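Local coordinates for ABC transporter sugar binding protein (Xanthomonas axonopodis pv. citri, PDB 3UOR) that probably captures maltose or related sugars in the periplasm and hands them to an ABC transporter for uptake, at residues P84-L89 / S303-F308; A201-D206 / A287-P292; A239-E244 / R390-G395; V329-H334 / P350-D355; E378-E383 / E411-R416. One frame throughout, in Å; residues are numbered along the deposited sequence.

Followed from the N terminus, the chain first enters interaction 1, where strand 86-90 pairs with strand 303-307 and closes a loop of more than two hundred residues. Interaction 2 is nested inside that loop, fastening the end of helix 195-202 to the loop after strand 284-287, on the opposite side of the chain's centre from interaction 1. Interaction 3 opens at 239-244 and closes only at 390-395, so it crosses both. Interaction 4 begins after interactions 1 and 2 have closed; it closes a short loop between neighbouring helices, nested within interaction 3. Interaction 5 opens before interaction 3 has closed and so crosses it; both use helix 377-394, which interaction 5 ties to the C-terminal helices.

Interaction 1 (P84-L89 / S303-F308); sequences PDVCQL and SSLVIF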
# COMPACT_ATOMS: atom_id res chain seq x y z
N PRO A 84 15.25 -17.91 -6.44
CA PRO A 84 16.13 -17.00 -7.17
C PRO A 84 17.07 -16.31 -6.20
O PRO A 84 16.94 -16.50 -4.99
CB PRO A 84 15.16 -16.00 -7.77
CG PRO A 84 14.03 -15.98 -6.80
CD PRO A 84 13.90 -17.37 -6.26
N ASP A 85 18.01 -15.52 -6.71
CA ASP A 85 18.92 -14.76 -5.86
C ASP A 85 18.23 -13.53 -5.32
O ASP A 85 18.23 -13.27 -4.11
CB ASP A 85 20.15 -14.34 -6.65
CG ASP A 85 20.82 -15.52 -7.33
OD1 ASP A 85 20.77 -15.59 -8.58
OD2 ASP A 85 21.35 -16.38 -6.61
N VAL A 86 17.65 -12.75 -6.22
CA VAL A 86 16.94 -11.55 -5.83
C VAL A 86 15.45 -11.71 -6.16
O VAL A 86 15.08 -12.34 -7.15
CB VAL A 86 17.54 -10.32 -6.51
CG1 VAL A 86 16.76 -9.06 -6.14
CG2 VAL A 86 19.00 -10.20 -6.12
N CYS A 87 14.61 -11.15 -5.31
CA CYS A 87 13.18 -11.32 -5.49
C CYS A 87 12.39 -10.11 -5.00
O CYS A 87 12.67 -9.55 -3.93
CB CYS A 87 12.71 -12.57 -4.75
SG CYS A 87 11.00 -13.05 -5.12
N GLN A 88 11.41 -9.71 -5.80
CA GLN A 88 10.43 -8.72 -5.39
C GLN A 88 9.42 -9.40 -4.47
O GLN A 88 8.84 -10.44 -4.82
CB GLN A 88 9.70 -8.19 -6.63
CG GLN A 88 8.51 -7.32 -6.29
CD GLN A 88 7.64 -7.00 -7.49
OE1 GLN A 88 7.94 -7.41 -8.61
NE2 GLN A 88 6.56 -6.26 -7.25
N LEU A 89 9.21 -8.84 -3.28
CA LEU A 89 8.26 -9.41 -2.32
C LEU A 89 7.29 -8.34 -1.86
O LEU A 89 7.70 -7.30 -1.33
CB LEU A 89 9.00 -9.96 -1.10
CG LEU A 89 8.75 -11.40 -0.67
CD1 LEU A 89 8.89 -12.35 -1.84
CD2 LEU A 89 9.70 -11.79 0.43
N SER A 303 6.15 -3.04 -2.48
CA SER A 303 7.03 -4.20 -2.52
C SER A 303 8.42 -3.87 -1.99
O SER A 303 8.82 -2.71 -2.00
CB SER A 303 7.17 -4.71 -3.95
OG SER A 303 5.95 -5.25 -4.41
N SER A 304 9.12 -4.90 -1.55
CA SER A 304 10.50 -4.80 -1.10
C SER A 304 11.33 -5.69 -2.00
O SER A 304 10.78 -6.52 -2.71
CB SER A 304 10.65 -5.34 0.32
OG SER A 304 9.87 -4.58 1.23
N LEU A 305 12.65 -5.53 -1.96
CA LEU A 305 13.55 -6.45 -2.61
C LEU A 305 14.27 -7.22 -1.52
O LEU A 305 14.70 -6.63 -0.54
CB LEU A 305 14.57 -5.69 -3.46
CG LEU A 305 13.95 -5.08 -4.73
CD1 LEU A 305 14.75 -3.90 -5.19
CD2 LEU A 305 13.81 -6.13 -5.83
N VAL A 306 14.41 -8.53 -1.71
CA VAL A 306 15.11 -9.39 -0.76
C VAL A 306 16.14 -10.25 -1.47
O VAL A 306 16.07 -10.47 -2.69
CB VAL A 306 14.15 -10.36 -0.05
CG1 VAL A 306 13.05 -9.61 0.65
CG2 VAL A 306 13.55 -11.32 -1.07
N ILE A 307 17.11 -10.73 -0.71
CA ILE A 307 18.07 -11.71 -1.19
C ILE A 307 17.74 -13.00 -0.43
O ILE A 307 17.68 -13.01 0.80
CB ILE A 307 19.52 -11.26 -0.88
CG1 ILE A 307 19.82 -9.91 -1.55
CG2 ILE A 307 20.52 -12.32 -1.33
CD1 ILE A 307 21.26 -9.43 -1.32
N PHE A 308 17.48 -14.08 -1.16
CA PHE A 308 17.26 -15.35 -0.48
C PHE A 308 18.59 -15.89 0.04
O PHE A 308 19.61 -15.80 -0.64
CB PHE A 308 16.58 -16.35 -1.39
CG PHE A 308 15.14 -16.02 -1.67
CD1 PHE A 308 14.73 -15.64 -2.93
CD2 PHE A 308 14.21 -16.05 -0.65
CE1 PHE A 308 13.41 -15.32 -3.19
CE2 PHE A 308 12.88 -15.73 -0.89
CZ PHE A 308 12.48 -15.36 -2.16
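An antiparallel strand pair in the mixed sheet of this periplasmic binding protein joins C87 to V306 and L89 to S304 as hydrogen-bonded pairs, with V86 facing I307 and Q88 facing L305 as non-hydrogen-bonded ones. V306 N gives its hydrogen to C87 O at 3.0 Å. S304 N donates to L89 O at 2.8 Å, and F308 N extends the pairing to D85 O. At one end S303 OG lies in the plane of the Q88 amide: NE2 reaches it at 3.1 Å in an almost straight bond (178°), while M37 N holds OE1, so bonds at both ends of the amide fix its rotation. At the other end P84 and C87 both meet the F308 ring at CE1. P84 CG sits 3.7 Å from F308 CE1 and C87 CB 3.2 Å from it, while C87 SG lies at the ring's edge, 5.0 Å from its centroid, placed there by a first torsion that sets it anti to the backbone N (-171°). L89 CD2 meets V306 CG1 at 4.0 Å on the same face as C87. Strand 30-36 runs parallel to strand 86-90 on its other side, while helix 314-324 packs on V86, L305 and I307.

Interaction 2 (A201-D206 / A287-P292); sequences ALQQDD and APLPGP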
# COMPACT_ATOMS: atom_id res chain seq x y z
N ALA A 201 -8.24 3.11 9.89
CA ALA A 201 -7.92 2.43 11.15
C ALA A 201 -6.46 2.64 11.53
O ALA A 201 -6.12 2.78 12.72
CB ALA A 201 -8.23 0.93 11.03
N LEU A 202 -5.58 2.68 10.52
CA LEU A 202 -4.18 3.00 10.75
C LEU A 202 -3.96 4.43 11.27
O LEU A 202 -2.91 4.71 11.81
CB LEU A 202 -3.34 2.80 9.49
CG LEU A 202 -3.20 1.35 9.08
CD1 LEU A 202 -2.50 1.26 7.71
CD2 LEU A 202 -2.42 0.65 10.13
N GLN A 203 -4.94 5.32 11.11
CA GLN A 203 -4.80 6.69 11.64
C GLN A 203 -5.05 6.81 13.14
O GLN A 203 -5.04 7.91 13.68
CB GLN A 203 -5.71 7.67 10.88
CG GLN A 203 -5.43 7.73 9.39
CD GLN A 203 -6.41 8.61 8.68
OE1 GLN A 203 -7.52 8.84 9.18
NE2 GLN A 203 -6.01 9.13 7.53
N GLN A 204 -5.26 5.68 13.83
CA GLN A 204 -5.61 5.72 15.25
C GLN A 204 -4.38 5.39 16.07
O GLN A 204 -3.46 4.77 15.57
CB GLN A 204 -6.71 4.69 15.57
CG GLN A 204 -7.97 4.79 14.65
CD GLN A 204 -8.50 6.22 14.52
OE1 GLN A 204 -8.70 6.90 15.52
NE2 GLN A 204 -8.71 6.67 13.28
N ASP A 205 -4.37 5.76 17.34
CA ASP A 205 -3.21 5.59 18.20
C ASP A 205 -2.99 4.16 18.64
O ASP A 205 -1.88 3.79 19.01
CB ASP A 205 -3.33 6.45 19.45
CG ASP A 205 -3.07 7.90 19.17
OD1 ASP A 205 -2.25 8.17 18.26
OD2 ASP A 205 -3.68 8.76 19.84
N ASP A 206 -4.06 3.37 18.63
CA ASP A 206 -3.89 2.00 19.09
C ASP A 206 -3.65 1.05 17.92
O ASP A 206 -3.79 1.42 16.75
CB ASP A 206 -5.01 1.55 20.06
CG ASP A 206 -6.38 1.49 19.41
OD1 ASP A 206 -6.51 1.92 18.25
OD2 ASP A 206 -7.33 0.99 20.07
N ALA A 287 -4.98 14.44 -3.27
CA ALA A 287 -4.82 15.11 -1.98
C ALA A 287 -4.59 14.04 -0.93
O ALA A 287 -5.17 12.97 -0.99
CB ALA A 287 -6.07 15.95 -1.60
N PRO A 288 -3.75 14.34 0.06
CA PRO A 288 -3.47 13.27 1.02
C PRO A 288 -4.70 12.99 1.88
O PRO A 288 -5.62 13.80 1.91
CB PRO A 288 -2.29 13.83 1.84
CG PRO A 288 -2.32 15.30 1.63
CD PRO A 288 -3.03 15.59 0.34
N LEU A 289 -4.72 11.86 2.57
CA LEU A 289 -5.90 11.39 3.28
C LEU A 289 -6.17 12.23 4.54
O LEU A 289 -5.30 12.37 5.38
CB LEU A 289 -5.65 9.92 3.67
CG LEU A 289 -6.78 8.90 3.70
CD1 LEU A 289 -7.60 8.92 2.41
CD2 LEU A 289 -6.24 7.51 3.99
N PRO A 290 -7.39 12.79 4.67
CA PRO A 290 -7.64 13.48 5.94
C PRO A 290 -7.54 12.52 7.12
O PRO A 290 -7.82 11.33 6.97
CB PRO A 290 -9.09 13.96 5.79
CG PRO A 290 -9.27 14.08 4.29
CD PRO A 290 -8.49 12.97 3.70
N GLY A 291 -7.12 13.02 8.27
CA GLY A 291 -7.09 12.22 9.49
C GLY A 291 -7.95 12.88 10.56
O GLY A 291 -8.50 13.97 10.34
N PRO A 292 -8.07 12.24 11.74
CA PRO A 292 -8.92 12.77 12.82
C PRO A 292 -8.60 14.22 13.23
O PRO A 292 -9.53 15.01 13.47
CB PRO A 292 -8.63 11.81 13.98
CG PRO A 292 -8.27 10.51 13.29
CD PRO A 292 -7.60 10.87 12.01
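Q203 stretches its side chain along the backbone of P290 and G291, its amide carbon CD lying 3.8 Å from G291 CA. At the tip, NE2 donates to P290 O at 2.9 Å. The bond is bent (149° at the hydrogen), and the donor stands 44° out of the carbonyl plane, so it does not follow a lone pair. The extended chain beyond CG carries the amide this far from a backbone that is just leaving its helix. Both ends of the amide have further partners: OE1 accepts from W166 NE1, and NE2 also reaches A297 O. With three hydrogen bonds on it, the group is firmly oriented. P292 CD spans the side chain, 3.9 Å from Q203 CB at its root and 3.5 Å from Q203 OE1 at its amide. Q204, by contrast, is folded at chi2 (-49°), which turns its NE2 back to F200 O and lets it pass 3.9 Å from P292 CG. L289 CD2 adds a van der Waals touch to Q203 NE2. The contact thus pins the C-terminal end of helix 195-202 to the loop after strand 284-287, with helix 166-180 alongside, its W166 touching both Q204 and P292.

Interaction 3 (A239-E244 / R390-G395); sequences APKVSE and RVVRGG
Water 1 is gripped from two sides: K241 NZ donates to it at 2.7 Å, and it donates in turn to R393 O, also at 2.7 Å. It thereby bridges a lysine of the 239-244 loop to a backbone carbonyl near the C-terminal end of helix 377-394, where the helix dipole would probably favour a positive group. The lysine chain is fully extended beyond CG (chi2 -179°), and its methylenes run obliquely over V392, with CG 4.0 Å from V392 CG1. Its NZ is also held by Q235 OE1. R393 reaches back to the loop. A bend at chi3 (134°) turns its guanidinium toward it, where NH2 makes a weak hydrogen bond to K241 O at 3.1 Å. From the guanidinium edge, NH1 points straight at S243 OG, but at 3.4 Å that bond too is weak. The charge has a stronger partner in E389, which forms a salt bridge with NH1. K241, whose carbonyl the arginine meets, is the centre of an inverse gamma turn. That turn lies beside the C-terminal end of helix 377-394, where water 1 and Q235 NE2 take the carbonyls of R393 and V392, and G395, with positive phi, is the first residue to leave helical angles.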
# COMPACT_ATOMS: atom_id res chain seq x y z
N ALA A 239 -21.16 8.09 0.14
CA ALA A 239 -20.55 7.03 -0.65
C ALA A 239 -21.60 6.00 -1.04
O ALA A 239 -22.32 5.51 -0.18
CB ALA A 239 -19.49 6.36 0.16
N PRO A 240 -21.64 5.62 -2.33
CA PRO A 240 -22.60 4.61 -2.80
C PRO A 240 -22.28 3.24 -2.22
O PRO A 240 -21.12 2.90 -1.99
CB PRO A 240 -22.37 4.59 -4.32
CG PRO A 240 -20.92 5.04 -4.49
CD PRO A 240 -20.74 6.08 -3.40
N LYS A 241 -23.33 2.45 -2.01
CA LYS A 241 -23.17 1.11 -1.47
C LYS A 241 -22.94 0.11 -2.59
O LYS A 241 -23.83 -0.66 -2.94
CB LYS A 241 -24.40 0.73 -0.63
CG LYS A 241 -24.53 1.55 0.65
CD LYS A 241 -25.74 1.15 1.45
CE LYS A 241 -25.84 1.99 2.71
NZ LYS A 241 -27.07 1.70 3.52
N VAL A 242 -21.74 0.13 -3.16
CA VAL A 242 -21.43 -0.73 -4.30
C VAL A 242 -20.09 -1.42 -4.16
O VAL A 242 -19.22 -0.94 -3.43
CB VAL A 242 -21.42 0.07 -5.62
CG1 VAL A 242 -22.83 0.57 -5.95
CG2 VAL A 242 -20.48 1.24 -5.51
N SER A 243 -19.95 -2.55 -4.87
CA SER A 243 -18.66 -3.22 -5.06
C SER A 243 -18.06 -2.75 -6.37
O SER A 243 -18.77 -2.14 -7.18
CB SER A 243 -18.84 -4.73 -5.10
OG SER A 243 -19.24 -5.22 -3.83
N GLU A 244 -16.78 -3.01 -6.60
CA GLU A 244 -16.10 -2.48 -7.79
C GLU A 244 -16.72 -2.99 -9.08
O GLU A 244 -16.75 -2.28 -10.09
CB GLU A 244 -14.59 -2.80 -7.80
CG GLU A 244 -13.88 -2.27 -9.05
CD GLU A 244 -12.36 -2.27 -8.92
OE1 GLU A 244 -11.83 -2.92 -7.99
OE2 GLU A 244 -11.69 -1.60 -9.76
N ARG A 390 -20.90 -6.10 5.75
CA ARG A 390 -22.15 -6.52 6.38
C ARG A 390 -22.73 -5.38 7.21
O ARG A 390 -23.94 -5.16 7.24
CB ARG A 390 -21.93 -7.73 7.27
CG ARG A 390 -23.09 -8.70 7.31
CD ARG A 390 -22.55 -10.11 7.46
NE ARG A 390 -21.73 -10.21 8.66
CZ ARG A 390 -20.63 -10.94 8.77
NH1 ARG A 390 -20.19 -11.65 7.73
NH2 ARG A 390 -19.96 -10.96 9.91
N VAL A 391 -21.85 -4.67 7.91
CA VAL A 391 -22.24 -3.48 8.64
C VAL A 391 -22.86 -2.46 7.69
O VAL A 391 -23.94 -1.93 7.97
CB VAL A 391 -21.04 -2.86 9.36
CG1 VAL A 391 -21.34 -1.41 9.77
CG2 VAL A 391 -20.67 -3.72 10.55
N VAL A 392 -22.18 -2.19 6.58
CA VAL A 392 -22.68 -1.20 5.62
C VAL A 392 -23.99 -1.63 4.93
O VAL A 392 -24.94 -0.85 4.85
CB VAL A 392 -21.66 -0.87 4.53
CG1 VAL A 392 -22.26 0.12 3.55
CG2 VAL A 392 -20.36 -0.31 5.16
N ARG A 393 -24.03 -2.84 4.42
CA ARG A 393 -25.17 -3.29 3.64
C ARG A 393 -26.29 -3.80 4.54
O ARG A 393 -27.43 -3.41 4.37
CB ARG A 393 -24.77 -4.37 2.64
CG ARG A 393 -23.77 -3.90 1.58
CD ARG A 393 -23.68 -4.90 0.43
NE ARG A 393 -23.72 -4.21 -0.86
CZ ARG A 393 -22.77 -4.30 -1.78
NH1 ARG A 393 -21.72 -5.07 -1.56
NH2 ARG A 393 -22.87 -3.64 -2.92
N GLY A 394 -25.97 -4.67 5.49
CA GLY A 394 -27.00 -5.32 6.30
C GLY A 394 -27.36 -4.55 7.56
O GLY A 394 -28.27 -4.92 8.25
N GLY A 395 -26.65 -3.48 7.86
CA GLY A 395 -26.94 -2.77 9.09
C GLY A 395 -26.57 -3.54 10.35
O GLY A 395 -27.00 -3.17 11.44
O HOH W 1 -27.79 -0.87 3.47

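Interaction 4 (V329-H334 / P350-D355); sequences VQARFH and PSLAND
The imidazole of H334 carries the CD2 methyl of L352 on one face and has D355 OD2 and water 2 at its edge. The methyl stands over the ring centre, 3.6 Å from the centroid and only 9° off the normal, a clear CH-pi contact within a packed pair of helices, 327-337 and the short 350-353. L352 approaches obliquely, reaching all five ring atoms with that one methyl. H334 CG is anti to the backbone N (chi1 176°), which swings the ring away from its own helix toward the leucine. At the edge, D355 OD2 is 3.9 Å from H334 CE1, with the carboxylate plane turned 69° from the ring. The carboxylate has its stronger partner in L357 N, bound to OD1. D355 OD2 is 4.7 Å from H334 NE2, not in contact, but the carboxylate might still favour a protonated imidazole. One turn back along the same helix, A331 closes the apolar side of the contact: its CB lies 4.4 Å from L352 CD1. The two methyls of the leucine thus serve different partners, CD2 the ring and CD1 the alanine. P341, T346 and W347 also touch this leucine. Water 2 completes the join between the helices, lying in the ring plane 2.9 Å from H334 ND1 and 2.8 Å from S351 OG.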
# COMPACT_ATOMS: atom_id res chain seq x y z
N VAL A 329 17.51 6.02 -10.69
CA VAL A 329 16.87 4.82 -11.19
C VAL A 329 15.41 4.76 -10.73
O VAL A 329 14.51 4.40 -11.49
CB VAL A 329 17.65 3.59 -10.76
CG1 VAL A 329 16.94 2.33 -11.20
CG2 VAL A 329 19.04 3.67 -11.35
N GLN A 330 15.17 5.17 -9.49
CA GLN A 330 13.83 5.15 -8.92
C GLN A 330 12.92 6.17 -9.62
O GLN A 330 11.74 5.89 -9.88
CB GLN A 330 13.90 5.41 -7.41
CG GLN A 330 14.68 4.37 -6.61
CD GLN A 330 14.41 4.47 -5.11
OE1 GLN A 330 14.09 5.54 -4.59
NE2 GLN A 330 14.52 3.36 -4.41
N ALA A 331 13.46 7.36 -9.90
CA ALA A 331 12.74 8.38 -10.68
C ALA A 331 12.32 7.82 -12.04
O ALA A 331 11.21 8.07 -12.52
CB ALA A 331 13.62 9.62 -10.88
N ARG A 332 13.21 7.06 -12.67
CA ARG A 332 12.95 6.50 -13.98
C ARG A 332 11.80 5.50 -13.86
O ARG A 332 10.87 5.48 -14.68
CB ARG A 332 14.21 5.80 -14.47
CG ARG A 332 14.48 5.84 -15.96
CD ARG A 332 15.87 5.26 -16.26
NE ARG A 332 16.94 6.27 -16.16
CZ ARG A 332 18.13 6.09 -15.58
NH1 ARG A 332 18.45 4.92 -15.02
NH2 ARG A 332 19.01 7.09 -15.57
N PHE A 333 11.87 4.68 -12.82
CA PHE A 333 10.85 3.68 -12.53
C PHE A 333 9.50 4.34 -12.34
O PHE A 333 8.49 3.89 -12.89
CB PHE A 333 11.24 2.92 -11.27
CG PHE A 333 10.49 1.63 -11.07
CD1 PHE A 333 10.58 0.60 -12.00
CD2 PHE A 333 9.75 1.42 -9.92
CE1 PHE A 333 9.92 -0.59 -11.80
CE2 PHE A 333 9.07 0.23 -9.72
CZ PHE A 333 9.16 -0.78 -10.66
N HIS A 334 9.48 5.42 -11.56
CA HIS A 334 8.24 6.17 -11.35
C HIS A 334 7.71 6.74 -12.67
O HIS A 334 6.51 6.70 -12.95
CB HIS A 334 8.46 7.31 -10.36
CG HIS A 334 7.26 8.19 -10.16
ND1 HIS A 334 7.07 9.36 -10.86
CD2 HIS A 334 6.19 8.05 -9.35
CE1 HIS A 334 5.93 9.92 -10.48
NE2 HIS A 334 5.38 9.15 -9.56
N PRO A 350 13.87 16.83 -9.70
CA PRO A 350 12.87 17.67 -10.36
C PRO A 350 11.74 16.88 -11.04
O PRO A 350 10.59 17.30 -11.00
CB PRO A 350 13.70 18.45 -11.39
CG PRO A 350 15.08 18.53 -10.76
CD PRO A 350 15.25 17.20 -10.06
N SER A 351 12.08 15.75 -11.64
CA SER A 351 11.10 14.81 -12.19
C SER A 351 9.88 14.61 -11.26
O SER A 351 8.72 14.64 -11.70
CB SER A 351 11.84 13.48 -12.43
OG SER A 351 11.00 12.46 -12.95
N LEU A 352 10.13 14.42 -9.97
CA LEU A 352 9.08 14.19 -8.98
C LEU A 352 8.62 15.46 -8.28
O LEU A 352 7.43 15.67 -8.08
CB LEU A 352 9.55 13.16 -7.95
CG LEU A 352 9.31 11.72 -8.40
CD1 LEU A 352 10.44 10.82 -8.06
CD2 LEU A 352 8.00 11.19 -7.82
N ALA A 353 9.57 16.31 -7.92
CA ALA A 353 9.28 17.49 -7.12
C ALA A 353 8.38 18.51 -7.83
O ALA A 353 7.70 19.30 -7.17
CB ALA A 353 10.58 18.15 -6.69
N ASN A 354 8.41 18.49 -9.16
CA ASN A 354 7.57 19.37 -9.97
C ASN A 354 6.32 18.68 -10.54
O ASN A 354 5.66 19.21 -11.44
CB ASN A 354 8.39 19.94 -11.13
CG ASN A 354 9.57 20.76 -10.64
OD1 ASN A 354 9.47 21.51 -9.67
ND2 ASN A 354 10.71 20.61 -11.33
N ASP A 355 6.01 17.48 -10.05
CA ASP A 355 4.85 16.74 -10.54
C ASP A 355 3.71 17.05 -9.59
O ASP A 355 3.68 16.57 -8.46
CB ASP A 355 5.17 15.24 -10.56
CG ASP A 355 4.04 14.40 -11.16
OD1 ASP A 355 2.87 14.85 -11.17
OD2 ASP A 355 4.32 13.27 -11.62
O HOH W 2 8.83 10.75 -12.72

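Interaction 5 (E378-E383 / E411-R416); sequences ERIVQE and EILAKR
Helix 377-394 approaches the break between helices 398-412 and 414-422 most closely at I380 and I412, whose CA atoms are 7.3 Å apart, and L413, leaving helical angles after one helix and standing at the N-cap position of the next, forms the joint. I412 is the centre of the contact and meets three side chains, two through CG2 and one through CD1. Its CG2 sits over the centre of the R379 guanidinium, 3.8 Å from NH1, so the flat cation rests with one face on an aliphatic methyl. That pose follows from the bend of the arginine at chi3 (77°), which sends the guanidinium back past I412 as the two side chains run in opposite directions. The same CG2 also touches I380 CG1 at 4.1 Å. At the other end of the isoleucine, CD1 reaches the aliphatic part of E383, 3.6 Å from its CG; the glutamate chain, folded at chi2 (-64°), offers this methylene to it. I380 and L413 cross at about a right angle, joined at their ends by CD1 and CD2, 4.0 Å apart. No hydrogen bond links the two segments, so the join rests on van der Waals packing. Earlier in helix 398-412, V409 packs on I380, and L405 and R408 touch E383, while E376, just before helix 377-394, abuts both I412 and L413.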
# COMPACT_ATOMS: atom_id res chain seq x y z
N GLU A 378 -2.94 -11.07 6.01
CA GLU A 378 -3.84 -11.02 4.87
C GLU A 378 -5.20 -11.67 5.15
O GLU A 378 -6.22 -11.13 4.76
CB GLU A 378 -3.21 -11.65 3.63
CG GLU A 378 -2.27 -10.69 2.91
CD GLU A 378 -1.89 -11.18 1.51
OE1 GLU A 378 -1.20 -12.23 1.41
OE2 GLU A 378 -2.27 -10.51 0.53
N ARG A 379 -5.20 -12.82 5.82
CA ARG A 379 -6.45 -13.45 6.24
C ARG A 379 -7.25 -12.49 7.13
O ARG A 379 -8.45 -12.31 6.96
CB ARG A 379 -6.18 -14.74 7.00
CG ARG A 379 -5.66 -15.89 6.13
CD ARG A 379 -5.00 -16.99 6.97
NE ARG A 379 -5.98 -17.85 7.63
CZ ARG A 379 -5.70 -18.63 8.68
NH1 ARG A 379 -4.46 -18.62 9.18
NH2 ARG A 379 -6.65 -19.40 9.23
N ILE A 380 -6.57 -11.87 8.07
CA ILE A 380 -7.23 -10.95 8.98
C ILE A 380 -7.96 -9.81 8.26
O ILE A 380 -9.13 -9.55 8.56
CB ILE A 380 -6.23 -10.44 10.04
CG1 ILE A 380 -5.88 -11.60 10.97
CG2 ILE A 380 -6.81 -9.26 10.79
CD1 ILE A 380 -4.63 -11.37 11.83
N VAL A 381 -7.32 -9.15 7.30
CA VAL A 381 -8.01 -8.04 6.65
C VAL A 381 -9.13 -8.51 5.76
O VAL A 381 -10.07 -7.76 5.55
CB VAL A 381 -7.11 -7.03 5.86
CG1 VAL A 381 -6.20 -6.30 6.78
CG2 VAL A 381 -6.36 -7.72 4.76
N GLN A 382 -9.03 -9.72 5.21
CA GLN A 382 -10.16 -10.29 4.50
C GLN A 382 -11.37 -10.44 5.43
O GLN A 382 -12.48 -10.13 5.03
CB GLN A 382 -9.83 -11.62 3.83
CG GLN A 382 -8.91 -11.49 2.59
CD GLN A 382 -9.31 -10.33 1.65
OE1 GLN A 382 -10.49 -10.02 1.48
NE2 GLN A 382 -8.30 -9.69 1.05
N GLU A 383 -11.18 -10.94 6.65
CA GLU A 383 -12.30 -11.00 7.60
C GLU A 383 -12.82 -9.59 7.89
O GLU A 383 -14.02 -9.37 7.91
CB GLU A 383 -11.89 -11.66 8.92
CG GLU A 383 -11.49 -13.12 8.77
CD GLU A 383 -12.66 -13.98 8.31
OE1 GLU A 383 -13.80 -13.69 8.70
OE2 GLU A 383 -12.42 -14.93 7.54
N GLU A 411 -9.44 -16.85 16.27
CA GLU A 411 -9.28 -18.18 15.67
C GLU A 411 -8.12 -18.22 14.69
O GLU A 411 -7.27 -19.12 14.73
CB GLU A 411 -10.58 -18.64 14.98
CG GLU A 411 -11.73 -18.63 15.94
CD GLU A 411 -13.05 -18.95 15.28
OE1 GLU A 411 -13.12 -18.89 14.03
OE2 GLU A 411 -14.03 -19.24 16.02
N ILE A 412 -8.08 -17.24 13.79
CA ILE A 412 -6.96 -17.16 12.84
C ILE A 412 -5.60 -17.17 13.55
O ILE A 412 -4.65 -17.84 13.12
CB ILE A 412 -7.12 -15.92 11.93
CG1 ILE A 412 -8.31 -16.12 10.98
CG2 ILE A 412 -5.84 -15.67 11.15
CD1 ILE A 412 -8.79 -14.87 10.32
N LEU A 413 -5.52 -16.48 14.68
CA LEU A 413 -4.26 -16.34 15.41
C LEU A 413 -4.01 -17.49 16.38
O LEU A 413 -3.04 -17.46 17.14
CB LEU A 413 -4.22 -15.01 16.18
CG LEU A 413 -4.20 -13.74 15.30
CD1 LEU A 413 -4.41 -12.48 16.13
CD2 LEU A 413 -2.89 -13.67 14.54
N ALA A 414 -4.87 -18.51 16.37
CA ALA A 414 -4.77 -19.55 17.38
C ALA A 414 -3.44 -20.28 17.36
O ALA A 414 -2.92 -20.60 18.41
CB ALA A 414 -5.92 -20.57 17.23
N LYS A 415 -2.92 -20.60 16.17
CA LYS A 415 -1.66 -21.35 16.12
C LYS A 415 -0.51 -20.47 16.64
O LYS A 415 0.30 -20.89 17.46
CB LYS A 415 -1.37 -21.79 14.70
CG LYS A 415 -0.06 -22.55 14.55
CD LYS A 415 0.12 -22.94 13.09
CE LYS A 415 1.37 -23.77 12.89
NZ LYS A 415 1.45 -24.31 11.49
N ARG A 416 -0.46 -19.23 16.15
CA ARG A 416 0.53 -18.27 16.63
C ARG A 416 0.47 -18.15 18.16
O ARG A 416 1.47 -18.29 18.83
CB ARG A 416 0.29 -16.89 16.00
CG ARG A 416 1.17 -15.77 16.60
CD ARG A 416 0.78 -14.39 16.07
NE ARG A 416 1.54 -13.36 16.76
CZ ARG A 416 2.77 -12.99 16.43
NH1 ARG A 416 3.37 -13.56 15.39
NH2 ARG A 416 3.40 -12.06 17.12